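PDB 5K04: N-terminal acetyltransferase B complex subunit MDM20 from Candida albicans, which probably serves as the non-catalytic, TPR-like helical scaffold subunit of the NatB complex, holding the NAT3 subunit that acetylates protein N-termini. Local coordinates for residues D354-F359 and N370-L375; F359-G364 and L402-Y407; K615-L620 and L669-K674; Y639-L644 and M688-N693. All blocks are in the same frame, centred on the assembly; numbering follows the deposited sequence.

Interaction 1: D354-F359 and N370-L375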
# COMPACT_ATOMS: atom_id res chain seq x y z
N ASP A 354 32.72 17.99 -0.80
CA ASP A 354 33.78 18.30 0.15
C ASP A 354 33.53 17.61 1.49
O ASP A 354 34.46 17.10 2.12
CB ASP A 354 33.92 19.81 0.33
CG ASP A 354 32.63 20.48 0.80
OD1 ASP A 354 31.53 20.07 0.35
OD2 ASP A 354 32.71 21.41 1.62
N VAL A 355 32.26 17.55 1.92
CA VAL A 355 31.95 16.89 3.18
C VAL A 355 32.01 15.38 3.01
O VAL A 355 32.52 14.66 3.88
CB VAL A 355 30.57 17.33 3.69
CG1 VAL A 355 30.24 16.64 5.01
CG2 VAL A 355 30.52 18.83 3.86
N TYR A 356 31.50 14.88 1.88
CA TYR A 356 31.65 13.47 1.54
C TYR A 356 33.12 13.03 1.64
O TYR A 356 33.43 12.00 2.24
CB TYR A 356 31.11 13.19 0.13
CG TYR A 356 31.44 11.79 -0.31
CD1 TYR A 356 30.69 10.71 0.13
CD2 TYR A 356 32.55 11.54 -1.11
CE1 TYR A 356 31.01 9.42 -0.24
CE2 TYR A 356 32.90 10.25 -1.48
CZ TYR A 356 32.12 9.19 -1.05
OH TYR A 356 32.46 7.91 -1.43
N GLU A 357 34.03 13.81 1.06
CA GLU A 357 35.44 13.43 1.09
C GLU A 357 35.99 13.36 2.51
O GLU A 357 36.97 12.64 2.75
CB GLU A 357 36.27 14.39 0.25
CG GLU A 357 36.05 14.27 -1.27
CD GLU A 357 36.54 12.96 -1.87
OE1 GLU A 357 37.25 12.20 -1.17
OE2 GLU A 357 36.23 12.69 -3.05
N ARG A 358 35.38 14.07 3.46
CA ARG A 358 35.82 14.03 4.85
C ARG A 358 35.17 12.90 5.64
O ARG A 358 35.67 12.56 6.72
CB ARG A 358 35.52 15.36 5.54
CG ARG A 358 36.51 16.48 5.21
CD ARG A 358 35.89 17.84 5.45
NE ARG A 358 35.45 18.00 6.84
CZ ARG A 358 34.52 18.87 7.25
NH1 ARG A 358 33.91 19.66 6.37
NH2 ARG A 358 34.20 18.93 8.54
N PHE A 359 34.09 12.32 5.14
CA PHE A 359 33.37 11.26 5.85
C PHE A 359 32.90 10.17 4.88
O PHE A 359 31.76 9.69 4.98
CB PHE A 359 32.18 11.82 6.63
CG PHE A 359 32.49 13.00 7.51
CD1 PHE A 359 32.41 14.29 7.02
CD2 PHE A 359 32.81 12.82 8.85
CE1 PHE A 359 32.69 15.38 7.84
CE2 PHE A 359 33.09 13.91 9.68
CZ PHE A 359 33.03 15.19 9.17
N ASN A 370 24.97 6.02 6.36
CA ASN A 370 25.94 7.08 6.61
C ASN A 370 25.27 8.43 6.40
O ASN A 370 24.86 8.73 5.27
CB ASN A 370 27.13 6.95 5.69
CG ASN A 370 28.20 7.98 5.98
OD1 ASN A 370 27.97 8.95 6.69
ND2 ASN A 370 29.40 7.75 5.44
N PRO A 371 25.18 9.27 7.42
CA PRO A 371 24.47 10.55 7.26
C PRO A 371 25.03 11.44 6.15
O PRO A 371 24.30 12.32 5.68
CB PRO A 371 24.60 11.21 8.64
CG PRO A 371 24.90 10.08 9.58
CD PRO A 371 25.71 9.10 8.79
N VAL A 372 26.28 11.23 5.71
CA VAL A 372 26.82 12.03 4.60
C VAL A 372 25.98 11.88 3.35
O VAL A 372 25.94 12.78 2.50
CB VAL A 372 28.27 11.63 4.29
CG1 VAL A 372 28.91 12.69 3.44
CG2 VAL A 372 29.04 11.47 5.52
N ASN A 373 25.33 10.73 3.19
CA ASN A 373 24.60 10.47 1.97
C ASN A 373 23.23 11.11 1.96
O ASN A 373 22.49 10.96 0.98
CB ASN A 373 24.56 8.96 1.75
CG ASN A 373 25.93 8.43 1.36
OD1 ASN A 373 26.66 9.11 0.62
ND2 ASN A 373 26.30 7.25 1.88
N GLU A 374 22.88 11.81 3.05
CA GLU A 374 21.79 12.77 2.99
C GLU A 374 22.21 13.96 2.14
O GLU A 374 21.40 14.49 1.36
CB GLU A 374 21.42 13.22 4.40
CG GLU A 374 20.80 12.14 5.30
CD GLU A 374 19.44 11.63 4.81
OE1 GLU A 374 19.20 10.40 4.84
OE2 GLU A 374 18.61 12.46 4.37
N LEU A 375 23.48 14.38 2.26
CA LEU A 375 24.02 15.48 1.48
C LEU A 375 24.31 15.06 0.04
O LEU A 375 23.97 15.78 -0.90
CB LEU A 375 25.28 16.02 2.15
CG LEU A 375 24.97 16.62 3.53
CD1 LEU A 375 26.09 17.52 4.05
CD2 LEU A 375 23.67 17.39 3.44
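Val372 meets Tyr356 and Phe359 with both its methyls, because a chi1 of -164° sets CG1 anti to its own nitrogen and leaves CG2 beside it. CG1 presses against the backbone of Tyr356, 3.4 Å from CA, and also touches CB of that residue. CG2 reaches the other way, 3.3 Å from both CB and O of Phe359, whose ring leads away from the contact. Asn370 likewise holds CG anti to the backbone N (chi1 -176°), which carries its amide to the C-terminal end of helix 353-358. There ND2 donates to Phe359 O at 3.1 Å: the donor stands nearly on the extended C=O line, and the oxygen lies close to the Asn370 amide plane. The other end of the amide makes a capping bond at the turn into helix 372-383: Val372 N donates to Asn370 OD1 at 3.0 Å, an almost straight bond (169°) from above the carbonyl plane. The amide, held at both ends, ties one helix to the next. Val355 CG1 adds a looser apolar touch on Leu375 CD1 (4.3 Å). Leu337 of helix 337-346 packs on Asn370 and Val372, while His400 and Leu401 of helix 388-404 cover Tyr356.

Interaction 2: F359-G364 and L402-Y407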
# COMPACT_ATOMS: atom_id res chain seq x y z
N PHE A 359 34.09 12.32 5.14
CA PHE A 359 33.37 11.26 5.85
C PHE A 359 32.90 10.17 4.88
O PHE A 359 31.76 9.69 4.98
CB PHE A 359 32.18 11.82 6.63
CG PHE A 359 32.49 13.00 7.51
CD1 PHE A 359 32.41 14.29 7.02
CD2 PHE A 359 32.81 12.82 8.85
CE1 PHE A 359 32.69 15.38 7.84
CE2 PHE A 359 33.09 13.91 9.68
CZ PHE A 359 33.03 15.19 9.17
N SER A 360 33.75 9.77 3.93
CA SER A 360 33.36 8.76 2.95
C SER A 360 33.29 7.37 3.55
O SER A 360 32.60 6.49 3.01
CB SER A 360 34.34 8.72 1.78
OG SER A 360 35.62 8.28 2.19
N THR A 361 34.00 7.14 4.65
CA THR A 361 34.09 5.83 5.26
C THR A 361 32.89 5.59 6.16
O THR A 361 32.57 6.41 7.02
CB THR A 361 35.38 5.71 6.07
OG1 THR A 361 36.51 5.71 5.19
CG2 THR A 361 35.36 4.43 6.89
N LYS A 362 32.24 4.46 5.95
CA LYS A 362 31.15 4.05 6.82
C LYS A 362 31.69 3.69 8.19
O LYS A 362 32.67 2.95 8.32
CB LYS A 362 30.42 2.86 6.21
CG LYS A 362 29.45 2.23 7.16
CD LYS A 362 28.03 2.47 6.71
CE LYS A 362 27.14 1.45 7.38
NZ LYS A 362 26.87 1.84 8.80
N GLU A 363 31.06 4.24 9.22
CA GLU A 363 31.47 4.01 10.59
C GLU A 363 30.22 3.74 11.43
O GLU A 363 29.08 3.90 10.97
CB GLU A 363 32.28 5.20 11.12
CG GLU A 363 33.60 5.39 10.36
CD GLU A 363 34.38 6.59 10.85
OE1 GLU A 363 33.95 7.22 11.83
OE2 GLU A 363 35.43 6.90 10.24
N GLY A 364 30.43 3.30 12.67
CA GLY A 364 29.32 3.03 13.56
C GLY A 364 28.67 1.69 13.28
O GLY A 364 29.32 0.73 12.83
N LEU A 402 26.92 3.14 -2.53
CA LEU A 402 26.30 1.93 -1.97
C LEU A 402 27.32 0.85 -1.62
O LEU A 402 26.98 -0.06 -0.87
CB LEU A 402 25.24 1.37 -2.93
CG LEU A 402 23.89 2.11 -2.94
CD1 LEU A 402 23.01 1.79 -4.15
CD2 LEU A 402 23.14 1.80 -1.65
N GLU A 403 28.55 0.93 -2.17
CA GLU A 403 29.62 -0.01 -1.79
C GLU A 403 29.93 0.09 -0.30
O GLU A 403 30.16 -0.93 0.37
CB GLU A 403 30.90 0.26 -2.59
CG GLU A 403 30.86 -0.02 -4.09
CD GLU A 403 32.09 0.53 -4.81
OE1 GLU A 403 33.06 0.91 -4.12
OE2 GLU A 403 32.09 0.60 -6.06
N GLN A 404 29.99 1.30 0.21
CA GLN A 404 30.31 1.56 1.61
C GLN A 404 29.06 1.76 2.45
O GLN A 404 29.08 1.46 3.65
CB GLN A 404 31.21 2.80 1.68
CG GLN A 404 31.89 3.01 2.99
CD GLN A 404 33.09 2.11 3.15
OE1 GLN A 404 33.63 1.59 2.17
NE2 GLN A 404 33.52 1.92 4.39
N ASP A 405 27.96 2.23 1.86
CA ASP A 405 26.69 2.46 2.56
C ASP A 405 25.64 1.49 2.00
O ASP A 405 24.70 1.88 1.30
CB ASP A 405 26.27 3.95 2.41
CG ASP A 405 25.27 4.39 3.47
OD1 ASP A 405 24.93 3.57 4.35
OD2 ASP A 405 24.83 5.57 3.42
N LYS A 406 25.80 0.20 2.36
CA LYS A 406 25.24 -0.92 1.59
C LYS A 406 23.74 -1.10 1.76
O LYS A 406 23.12 -1.78 0.93
CB LYS A 406 25.92 -2.23 2.00
CG LYS A 406 27.41 -2.31 1.74
CD LYS A 406 28.17 -2.80 2.97
CE LYS A 406 27.48 -3.98 3.64
NZ LYS A 406 27.36 -5.17 2.74
N TYR A 407 23.14 -0.58 2.83
CA TYR A 407 21.70 -0.75 3.07
C TYR A 407 20.94 0.56 2.98
O TYR A 407 19.79 0.64 3.44
CB TYR A 407 21.46 -1.43 4.42
CG TYR A 407 22.34 -2.65 4.68
CD1 TYR A 407 22.09 -3.85 4.05
CD2 TYR A 407 23.44 -2.57 5.53
CE1 TYR A 407 22.90 -4.97 4.26
CE2 TYR A 407 24.26 -3.68 5.75
CZ TYR A 407 23.98 -4.88 5.11
OH TYR A 407 24.77 -5.98 5.31
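Lys362 and Gln404 lie against each other at the base of their side chains. Lys362 turns its CB toward the end of helix 388-404, and its aliphatic chain runs over the Gln404 carbonyl: CB is 3.2 Å and CD 3.4 Å from Gln404 O. Gln404 answers with its own CG, 3.5 Å from Lys362 CB and close to Lys362 N as well. With CG anti to the backbone N (chi1 -165°) and a bend at chi2, the glutamine chain leaves its helix toward residues 360-362 and then folds over, so that CG comes within 3.6 Å of Ser360 O. The side chains of Gln404 and Thr361 meet at a slant.

Beyond CD the lysine turns away. Its chain crosses that of Asp405 at about a right angle, with CD 4.0 Å from Asp405 OD1, and NZ stays 5.2 Å from the same oxygen; the opposite charges are near but do not pair. NZ is instead held by the carbonyls of Ala365 and Asp368, which ties the loop back on itself. The other carboxylate oxygen of Asp405, OD2, accepts from Asn370 N and from the side chains of Asn373 and Asn408.

The contact is a surface one, a loop laid over the C-terminal end of a helix within the NatB non-catalytic subunit family region. The side chain of Lys362 is about 8 Å from bound coenzyme A and Tyr407 packs on Pro22 of the NAT3 chain, which puts the contact beside the NAT3 subunit and the coenzyme.

Interaction 3: K615-L620 and L669-K674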
# COMPACT_ATOMS: atom_id res chain seq x y z
N LYS A 615 -4.89 1.93 -31.45
CA LYS A 615 -5.73 1.91 -32.64
C LYS A 615 -5.52 0.62 -33.43
O LYS A 615 -6.49 -0.03 -33.85
CB LYS A 615 -5.43 3.15 -33.49
CG LYS A 615 -6.31 3.27 -34.74
CD LYS A 615 -6.13 4.64 -35.40
CE LYS A 615 -6.86 4.73 -36.74
NZ LYS A 615 -8.33 4.69 -36.63
N LEU A 616 -4.26 0.22 -33.64
CA LEU A 616 -3.98 -1.08 -34.25
C LEU A 616 -4.68 -2.20 -33.49
O LEU A 616 -5.39 -3.01 -34.09
CB LEU A 616 -2.47 -1.33 -34.30
CG LEU A 616 -1.63 -0.43 -35.24
CD1 LEU A 616 -0.16 -0.85 -35.26
CD2 LEU A 616 -2.19 -0.38 -36.65
N TYR A 617 -4.54 -2.22 -32.16
CA TYR A 617 -5.23 -3.23 -31.36
C TYR A 617 -6.73 -3.19 -31.60
O TYR A 617 -7.35 -4.22 -31.89
CB TYR A 617 -4.92 -3.04 -29.88
CG TYR A 617 -3.76 -3.85 -29.33
CD1 TYR A 617 -3.76 -5.25 -29.37
CD2 TYR A 617 -2.68 -3.22 -28.72
CE1 TYR A 617 -2.70 -5.99 -28.84
CE2 TYR A 617 -1.62 -3.95 -28.18
CZ TYR A 617 -1.63 -5.33 -28.25
OH TYR A 617 -0.56 -6.03 -27.73
N PHE A 618 -7.33 -2.01 -31.53
CA PHE A 618 -8.77 -1.89 -31.66
C PHE A 618 -9.24 -2.46 -33.00
O PHE A 618 -10.21 -3.23 -33.06
CB PHE A 618 -9.20 -0.43 -31.50
CG PHE A 618 -10.68 -0.20 -31.72
CD1 PHE A 618 -11.60 -0.44 -30.70
CD2 PHE A 618 -11.16 0.22 -32.95
CE1 PHE A 618 -12.96 -0.24 -30.89
CE2 PHE A 618 -12.52 0.42 -33.15
CZ PHE A 618 -13.43 0.19 -32.11
N ASN A 619 -8.57 -2.08 -34.09
CA ASN A 619 -8.94 -2.59 -35.41
C ASN A 619 -8.77 -4.10 -35.48
O ASN A 619 -9.56 -4.80 -36.13
CB ASN A 619 -8.11 -1.90 -36.49
CG ASN A 619 -8.50 -0.44 -36.68
OD1 ASN A 619 -8.97 0.21 -35.75
ND2 ASN A 619 -8.34 0.05 -37.89
N LEU A 620 -7.73 -4.61 -34.81
CA LEU A 620 -7.43 -6.04 -34.85
C LEU A 620 -8.52 -6.84 -34.15
O LEU A 620 -8.96 -7.88 -34.65
CB LEU A 620 -6.07 -6.31 -34.21
CG LEU A 620 -5.66 -7.78 -34.05
CD1 LEU A 620 -5.58 -8.46 -35.42
CD2 LEU A 620 -4.34 -7.91 -33.29
N LEU A 669 5.36 -3.84 -29.11
CA LEU A 669 5.26 -4.32 -30.48
C LEU A 669 5.37 -5.84 -30.55
O LEU A 669 4.60 -6.48 -31.28
CB LEU A 669 6.35 -3.69 -31.36
CG LEU A 669 6.25 -4.16 -32.82
CD1 LEU A 669 4.89 -3.74 -33.43
CD2 LEU A 669 7.38 -3.63 -33.68
N VAL A 670 6.31 -6.43 -29.80
CA VAL A 670 6.47 -7.89 -29.84
C VAL A 670 5.20 -8.57 -29.36
O VAL A 670 4.73 -9.54 -29.97
CB VAL A 670 7.69 -8.33 -28.99
CG1 VAL A 670 7.70 -9.84 -28.82
CG2 VAL A 670 8.98 -7.92 -29.62
N GLU A 671 4.63 -8.06 -28.25
CA GLU A 671 3.41 -8.63 -27.70
C GLU A 671 2.26 -8.50 -28.69
O GLU A 671 1.47 -9.44 -28.87
CB GLU A 671 3.08 -7.92 -26.38
CG GLU A 671 1.74 -8.26 -25.75
CD GLU A 671 1.43 -7.40 -24.50
OE1 GLU A 671 1.71 -6.19 -24.51
OE2 GLU A 671 0.90 -7.96 -23.51
N PHE A 672 2.17 -7.35 -29.36
CA PHE A 672 1.12 -7.14 -30.35
C PHE A 672 1.22 -8.14 -31.49
O PHE A 672 0.21 -8.64 -31.99
CB PHE A 672 1.18 -5.70 -30.87
CG PHE A 672 0.31 -5.45 -32.08
CD1 PHE A 672 0.79 -5.68 -33.37
CD2 PHE A 672 -0.99 -4.99 -31.92
CE1 PHE A 672 -0.01 -5.44 -34.48
CE2 PHE A 672 -1.80 -4.76 -33.03
CZ PHE A 672 -1.31 -4.99 -34.31
N ILE A 673 2.45 -8.46 -31.92
CA ILE A 673 2.62 -9.42 -33.01
C ILE A 673 2.28 -10.82 -32.55
O ILE A 673 1.70 -11.61 -33.30
CB ILE A 673 4.05 -9.33 -33.57
CG1 ILE A 673 4.27 -7.96 -34.18
CG2 ILE A 673 4.29 -10.41 -34.61
CD1 ILE A 673 5.72 -7.67 -34.42
N LYS A 674 2.63 -11.16 -31.30
CA LYS A 674 2.23 -12.45 -30.76
C LYS A 674 0.71 -12.59 -30.76
O LYS A 674 0.17 -13.66 -31.07
CB LYS A 674 2.77 -12.63 -29.34
CG LYS A 674 4.29 -12.65 -29.21
CD LYS A 674 4.91 -13.82 -29.92
CE LYS A 674 6.41 -13.88 -29.65
NZ LYS A 674 7.03 -15.05 -30.32
O HOH W 1 1.30 -4.55 -26.66
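The aromatic term is a T-shaped pair: Phe672 turns an edge to the face of Tyr617, the centroids 5.0 Å apart and the planes at 77°. CD2 of Phe672 stands over the centre of the tyrosine ring, while the two side chains slide past each other in opposite directions. This carries the phenol across to the neighbouring backbone, where Tyr617 OH comes within 3.3 Å of Phe672 CA.

Apolar packing closes round the far end of Phe672. Its CE2 touches Leu616 CB at 3.7 Å and Leu620 CD2 at 4.1 Å; a chi1 of 169° sets CG of Phe672 anti to its backbone N and points the ring at helix 608-625.

The polar link runs through water. Tyr617 OH donates to a water at 2.6 Å, in the plane of the ring, and the water donates to Glu671 OE1 at 2.7 Å. That carboxylate is heavily engaged, with Lys577 and Gln517 also at OE1 and Tyr581 at OE2, so the buried charge is probably well compensated.

Helices 608-625 and 661-682 run nearly parallel (7°), their axes 11.5 Å apart, a wide spacing filled by the Tyr617 and Phe672 rings and consistent with the layered helices of an alpha-solenoid.

Interaction 4: Y639-L644 and M688-N693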
# COMPACT_ATOMS: atom_id res chain seq x y z
N TYR A 639 -6.30 -0.04 -42.54
CA TYR A 639 -5.44 0.75 -41.67
C TYR A 639 -4.32 -0.11 -41.08
O TYR A 639 -3.18 0.35 -40.97
CB TYR A 639 -6.26 1.42 -40.58
CG TYR A 639 -5.46 2.46 -39.81
CD1 TYR A 639 -4.72 2.11 -38.68
CD2 TYR A 639 -5.46 3.80 -40.21
CE1 TYR A 639 -3.99 3.07 -37.97
CE2 TYR A 639 -4.74 4.76 -39.51
CZ TYR A 639 -4.00 4.39 -38.40
OH TYR A 639 -3.29 5.35 -37.72
N LEU A 640 -4.63 -1.35 -40.70
CA LEU A 640 -3.59 -2.28 -40.25
C LEU A 640 -2.59 -2.56 -41.36
O LEU A 640 -1.38 -2.60 -41.13
CB LEU A 640 -4.22 -3.59 -39.75
CG LEU A 640 -5.02 -3.55 -38.44
CD1 LEU A 640 -6.10 -4.63 -38.43
CD2 LEU A 640 -4.10 -3.75 -37.24
N GLN A 641 -3.08 -2.72 -42.59
CA GLN A 641 -2.21 -3.04 -43.71
C GLN A 641 -1.23 -1.91 -44.01
O GLN A 641 -0.05 -2.16 -44.29
CB GLN A 641 -3.08 -3.37 -44.94
CG GLN A 641 -2.31 -3.72 -46.20
CD GLN A 641 -3.16 -4.50 -47.20
OE1 GLN A 641 -4.39 -4.49 -47.14
NE2 GLN A 641 -2.50 -5.20 -48.12
N LYS A 642 -1.70 -0.66 -43.95
CA LYS A 642 -0.85 0.47 -44.30
C LYS A 642 0.25 0.69 -43.26
O LYS A 642 1.33 1.18 -43.60
CB LYS A 642 -1.70 1.73 -44.44
CG LYS A 642 -1.80 2.29 -45.85
CD LYS A 642 -2.68 1.46 -46.78
CE LYS A 642 -2.69 2.04 -48.21
NZ LYS A 642 -3.40 1.18 -49.21
N ASN A 643 -0.00 0.32 -41.99
CA ASN A 643 0.85 0.72 -40.88
C ASN A 643 1.62 -0.42 -40.22
O ASN A 643 2.50 -0.15 -39.40
CB ASN A 643 -0.00 1.45 -39.83
CG ASN A 643 -0.44 2.84 -40.30
OD1 ASN A 643 0.39 3.70 -40.63
ND2 ASN A 643 -1.75 3.06 -40.34
N LEU A 644 1.31 -1.68 -40.55
CA LEU A 644 2.13 -2.81 -40.10
C LEU A 644 3.34 -2.93 -41.03
O LEU A 644 3.47 -3.83 -41.86
CB LEU A 644 1.32 -4.09 -40.05
CG LEU A 644 0.42 -4.26 -38.83
CD1 LEU A 644 -0.07 -5.70 -38.71
CD2 LEU A 644 1.17 -3.84 -37.60
N MET A 688 -6.10 -11.84 -42.10
CA MET A 688 -5.22 -12.13 -40.97
C MET A 688 -3.93 -12.80 -41.43
O MET A 688 -2.84 -12.49 -40.92
CB MET A 688 -5.93 -13.00 -39.94
CG MET A 688 -7.05 -12.29 -39.20
SD MET A 688 -6.56 -10.74 -38.47
CE MET A 688 -5.42 -11.43 -37.32
N ASN A 689 -4.02 -13.73 -42.39
CA ASN A 689 -2.81 -14.34 -42.94
C ASN A 689 -1.92 -13.30 -43.60
O ASN A 689 -0.70 -13.45 -43.61
CB ASN A 689 -3.17 -15.44 -43.93
CG ASN A 689 -3.73 -16.66 -43.25
OD1 ASN A 689 -3.37 -16.97 -42.11
ND2 ASN A 689 -4.64 -17.37 -43.93
N GLN A 690 -2.51 -12.24 -44.14
CA GLN A 690 -1.70 -11.18 -44.72
C GLN A 690 -1.02 -10.34 -43.63
O GLN A 690 0.12 -9.90 -43.81
CB GLN A 690 -2.56 -10.31 -45.64
CG GLN A 690 -1.83 -9.14 -46.28
CD GLN A 690 -0.60 -9.55 -47.06
OE1 GLN A 690 -0.46 -10.70 -47.47
NE2 GLN A 690 0.30 -8.59 -47.27
N LEU A 691 -1.70 -10.13 -42.50
CA LEU A 691 -1.04 -9.46 -41.38
C LEU A 691 0.08 -10.32 -40.82
O LEU A 691 1.16 -9.80 -40.48
CB LEU A 691 -2.05 -9.11 -40.29
CG LEU A 691 -3.24 -8.23 -40.67
CD1 LEU A 691 -4.09 -7.88 -39.44
CD2 LEU A 691 -2.76 -6.99 -41.40
N VAL A 692 -0.15 -11.63 -40.70
CA VAL A 692 0.93 -12.54 -40.31
C VAL A 692 2.10 -12.41 -41.28
O VAL A 692 3.27 -12.40 -40.88
CB VAL A 692 0.42 -13.98 -40.21
CG1 VAL A 692 1.58 -14.97 -40.06
CG2 VAL A 692 -0.55 -14.13 -39.05
N ASN A 693 1.79 -12.27 -42.58
CA ASN A 693 2.84 -12.10 -43.58
C ASN A 693 3.55 -10.77 -43.42
O ASN A 693 4.78 -10.69 -43.57
CB ASN A 693 2.26 -12.22 -44.99
CG ASN A 693 2.06 -13.67 -45.41
OD1 ASN A 693 2.76 -14.58 -44.96
ND2 ASN A 693 1.09 -13.88 -46.30
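Two nearly parallel helices of the C-terminal helical array, 630-643 and 686-695, face each other through leucines, their short segments crossing at 15° with axes 10.3 Å apart. Leu691 is the central side chain, set between Leu640 and Leu644. Its two methyls divide the work: CD1 meets Leu640 CD1 at 4.0 Å, and CD2 meets Leu644 CD1, also at 4.0 Å. CD2 further leans on Leu640 CB at 4.1 Å, so this one branch touches both partners. The chain of Leu691 crosses each of the other two at about a right angle, which brings branch methyls together instead of laying the chains side by side. A chi1 of -57° puts CG of Leu691 anti to its carbonyl carbon and directs the fork at the opposing helix.

The two leucines that receive it are one helical turn apart, and Leu644 N still donates to Leu640 O at 2.9 Å. Leu644 is, however, the first residue to leave helical backbone angles, so the contact reaches the very end of helix 630-643. At the more exposed side, Gln641 and Gln690 brush past one another, NE2 of Gln641 4.4 Å from CG of Gln690, a loose van der Waals approach.

Around it Leu644 packs on Phe672 of helix 661-682 and Met688 on Leu620 of helix 608-625, while Leu691 also touches Tyr637 of helix 630-643. The arrangement is plain leucine packing between layered helices, consistent with an alpha-solenoid, in which helices of successive layers often run parallel.

How the interactions relate
Interactions 1 and 2 form one neighbourhood and 3 and 4 another, their centres about 10 Å apart within each pair and about 48 to 58 Å between pairs. Interactions 1 and 2 share Phe359 and are joined by Asp405, whose carboxylate probably accepts from Asn370 N and Asn373 ND2; one is buried and capped by an amide, the other is a surface loop made of aliphatic and carbonyl contacts nearer the coenzyme. Interactions 3 and 4 are both buried: 3 joins helices 608-625 and 661-682, 4 the next helix after each, 630-643 and 686-695, their segments alternating along the chain. Aromatic rings and a bridging water make 3, leucine methyls 4, with Leu620 touching Met688 between them.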